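Local coordinates for protein adenine phosphoribosyltransferase (Giardia intestinalis, PDB 1L1Q) that probably catalyses the transfer of a phosphoribosyl group from phosphoribosyl pyrophosphate to adenine, forming AMP in purine salvage, at residues 147-152 with 170-174. Numbering follows the deposited sequence.
Sequences PENIYI and KCTRL
Arg173 sets CD over one face of the Tyr151 ring, 3.8 Å from the ring centroid, in a CH-pi contact displaced toward the CD2-CE2 rim. The guanidinium, turned 46° from the ring plane, reaches the backbone of the turn and of the first residue of strand 150-154: Glu148 O lies over one of its faces, while Ile150 O and Pro147 O sit at its edge. Arg173 NH1 bonds to Ile150 O at 2.9 Å, the oxygen somewhat out of the guanidinium plane, and to Pro147 O in a weak bond of 3.4 Å. An extended chain from CG to NE (chi2 -179°, chi3 -167°) gives Arg173 the span to follow the strand back to this turn. Arg173 O meanwhile accepts Ile152 N at 2.8 Å. On the other side of the strand from Tyr151, Cys171 rests its CB 3.7 Å from Ile152 CD1, close to Ile137 of helix 131-142. Leu174 CD1 presses tightly on Ile152 CG2, 3.5 Å away, and Leu174 CA makes a CA-H...O contact with Ile152 O. The bond from Ile152 N to Arg173 O and the backbone bond between Ile152 and Phe175 bracket Leu174 and complete its parallel bridge with Ile152. This is where strand 174-176 joins as an edge strand beside 150-154 in the parallel part of the central sheet, within the alpha/beta fold of type I phosphoribosyltransferases.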
ATOM      1  N   PRO A 147       3.794  23.542  -9.540  1.00 25.15           N
ATOM      2  CA  PRO A 147       3.517  22.779 -10.756  1.00 26.29           C
ATOM      3  C   PRO A 147       4.751  22.157 -11.402  1.00 25.38           C
ATOM      4  O   PRO A 147       4.733  20.987 -11.776  1.00 24.22           O
ATOM      5  CB  PRO A 147       2.839  23.810 -11.664  1.00 27.17           C
ATOM      6  CG  PRO A 147       2.101  24.663 -10.686  1.00 26.41           C
ATOM      7  CD  PRO A 147       3.140  24.862  -9.596  1.00 25.99           C
ATOM      8  N   GLU A 148       5.830  22.923 -11.509  1.00 24.33           N
ATOM      9  CA  GLU A 148       7.041  22.401 -12.135  1.00 26.08           C
ATOM     10  C   GLU A 148       7.766  21.371 -11.270  1.00 24.32           C
ATOM     11  O   GLU A 148       8.761  20.793 -11.709  1.00 24.86           O
ATOM     12  CB  GLU A 148       8.014  23.536 -12.475  1.00 29.76           C
ATOM     13  CG  GLU A 148       7.378  24.914 -12.550  1.00 36.54           C
ATOM     14  CD  GLU A 148       7.140  25.518 -11.178  1.00 39.01           C
ATOM     15  OE1 GLU A 148       8.132  25.838 -10.486  1.00 40.40           O
ATOM     16  OE2 GLU A 148       5.963  25.671 -10.792  1.00 40.27           O
ATOM     17  N   ASN A 149       7.279  21.145 -10.051  1.00 22.74           N
ATOM     18  CA  ASN A 149       7.923  20.177  -9.160  1.00 23.53           C
ATOM     19  C   ASN A 149       7.124  18.890  -8.966  1.00 23.13           C
ATOM     20  O   ASN A 149       7.255  18.208  -7.944  1.00 22.24           O
ATOM     21  CB  ASN A 149       8.230  20.806  -7.791  1.00 22.76           C
ATOM     22  CG  ASN A 149       9.367  21.820  -7.852  1.00 23.86           C
ATOM     23  OD1 ASN A 149      10.304  21.672  -8.638  1.00 25.41           O
ATOM     24  ND2 ASN A 149       9.299  22.841  -7.006  1.00 22.52           N
ATOM     25  N   ILE A 150       6.311  18.554  -9.963  1.00 23.09           N
ATOM     26  CA  ILE A 150       5.502  17.347  -9.912  1.00 22.33           C
ATOM     27  C   ILE A 150       5.839  16.442 -11.080  1.00 22.94           C
ATOM     28  O   ILE A 150       5.857  16.879 -12.237  1.00 21.59           O
ATOM     29  CB  ILE A 150       3.996  17.679  -9.977  1.00 22.35           C
ATOM     30  CG1 ILE A 150       3.612  18.572  -8.793  1.00 22.13           C
ATOM     31  CG2 ILE A 150       3.173  16.397  -9.975  1.00 19.96           C
ATOM     32  CD1 ILE A 150       2.177  19.014  -8.812  1.00 23.35           C
ATOM     33  N   TYR A 151       6.114  15.179 -10.765  1.00 21.90           N
ATOM     34  CA  TYR A 151       6.433  14.167 -11.765  1.00 21.81           C
ATOM     35  C   TYR A 151       5.444  13.030 -11.580  1.00 22.57           C
ATOM     36  O   TYR A 151       4.965  12.799 -10.470  1.00 21.47           O
ATOM     37  CB  TYR A 151       7.851  13.634 -11.570  1.00 22.17           C
ATOM     38  CG  TYR A 151       8.918  14.664 -11.796  1.00 23.15           C
ATOM     39  CD1 TYR A 151       9.158  15.669 -10.859  1.00 23.40           C
ATOM     40  CD2 TYR A 151       9.682  14.649 -12.958  1.00 23.74           C
ATOM     41  CE1 TYR A 151      10.143  16.640 -11.076  1.00 23.37           C
ATOM     42  CE2 TYR A 151      10.668  15.614 -13.183  1.00 25.72           C
ATOM     43  CZ  TYR A 151      10.891  16.601 -12.245  1.00 25.63           C
ATOM     44  OH  TYR A 151      11.861  17.554 -12.486  1.00 30.28           O
ATOM     45  N   ILE A 152       5.128  12.320 -12.657  1.00 21.45           N
ATOM     46  CA  ILE A 152       4.170  11.236 -12.555  1.00 22.12           C
ATOM     47  C   ILE A 152       4.691   9.903 -13.058  1.00 22.48           C
ATOM     48  O   ILE A 152       5.316   9.817 -14.122  1.00 20.37           O
ATOM     49  CB  ILE A 152       2.871  11.555 -13.337  1.00 23.84           C
ATOM     50  CG1 ILE A 152       2.188  12.792 -12.753  1.00 25.57           C
ATOM     51  CG2 ILE A 152       1.911  10.364 -13.262  1.00 22.65           C
ATOM     52  CD1 ILE A 152       0.992  13.255 -13.587  1.00 25.94           C
ATOM     53  N   LYS A 170      -2.151  19.464 -16.891  1.00 34.64           N
ATOM     54  CA  LYS A 170      -1.568  19.835 -15.605  1.00 34.19           C
ATOM     55  C   LYS A 170      -0.130  19.341 -15.424  1.00 34.31           C
ATOM     56  O   LYS A 170       0.671  19.982 -14.742  1.00 31.27           O
ATOM     57  CB  LYS A 170      -2.419  19.266 -14.466  1.00 36.48           C
ATOM     58  CG  LYS A 170      -3.820  19.837 -14.347  1.00 39.07           C
ATOM     59  CD  LYS A 170      -3.818  21.180 -13.645  1.00 42.64           C
ATOM     60  CE  LYS A 170      -5.235  21.691 -13.461  1.00 44.15           C
ATOM     61  NZ  LYS A 170      -6.088  20.669 -12.763  1.00 47.10           N
ATOM     62  N   CYS A 171       0.187  18.193 -16.020  1.00 33.66           N
ATOM     63  CA  CYS A 171       1.528  17.626 -15.897  1.00 33.53           C
ATOM     64  C   CYS A 171       1.902  16.776 -17.110  1.00 34.11           C
ATOM     65  O   CYS A 171       1.194  15.836 -17.458  1.00 34.92           O
ATOM     66  CB  CYS A 171       1.618  16.783 -14.615  1.00 32.78           C
ATOM     67  SG  CYS A 171       3.285  16.187 -14.256  1.00 31.95           S
ATOM     68  N   THR A 172       3.025  17.106 -17.746  1.00 33.91           N
ATOM     69  CA  THR A 172       3.472  16.377 -18.927  1.00 35.45           C
ATOM     70  C   THR A 172       4.702  15.502 -18.670  1.00 36.10           C
ATOM     71  O   THR A 172       5.294  14.959 -19.608  1.00 37.05           O
ATOM     72  CB  THR A 172       3.799  17.343 -20.083  1.00 35.54           C
ATOM     73  OG1 THR A 172       4.878  18.202 -19.697  1.00 37.26           O
ATOM     74  CG2 THR A 172       2.582  18.182 -20.427  1.00 37.63           C
ATOM     75  N   ARG A 173       5.101  15.390 -17.406  1.00 34.79           N
ATOM     76  CA  ARG A 173       6.239  14.554 -17.041  1.00 33.99           C
ATOM     77  C   ARG A 173       5.612  13.248 -16.568  1.00 33.45           C
ATOM     78  O   ARG A 173       5.464  13.014 -15.366  1.00 30.95           O
ATOM     79  CB  ARG A 173       7.037  15.201 -15.910  1.00 35.66           C
ATOM     80  CG  ARG A 173       7.416  16.640 -16.180  1.00 38.03           C
ATOM     81  CD  ARG A 173       8.222  17.224 -15.047  1.00 39.61           C
ATOM     82  NE  ARG A 173       8.329  18.671 -15.173  1.00 43.68           N
ATOM     83  CZ  ARG A 173       7.417  19.530 -14.725  1.00 45.43           C
ATOM     84  NH1 ARG A 173       6.325  19.088 -14.108  1.00 42.18           N
ATOM     85  NH2 ARG A 173       7.595  20.835 -14.901  1.00 48.00           N
ATOM     86  N   LEU A 174       5.230  12.410 -17.528  1.00 31.17           N
ATOM     87  CA  LEU A 174       4.569  11.152 -17.222  1.00 31.70           C
ATOM     88  C   LEU A 174       5.312   9.936 -17.751  1.00 31.38           C
ATOM     89  O   LEU A 174       5.434   9.752 -18.961  1.00 31.41           O
ATOM     90  CB  LEU A 174       3.146  11.197 -17.784  1.00 32.27           C
ATOM     91  CG  LEU A 174       2.231   9.969 -17.821  1.00 36.14           C
ATOM     92  CD1 LEU A 174       2.292   9.184 -16.523  1.00 36.88           C
ATOM     93  CD2 LEU A 174       0.803  10.452 -18.094  1.00 38.09           C
TER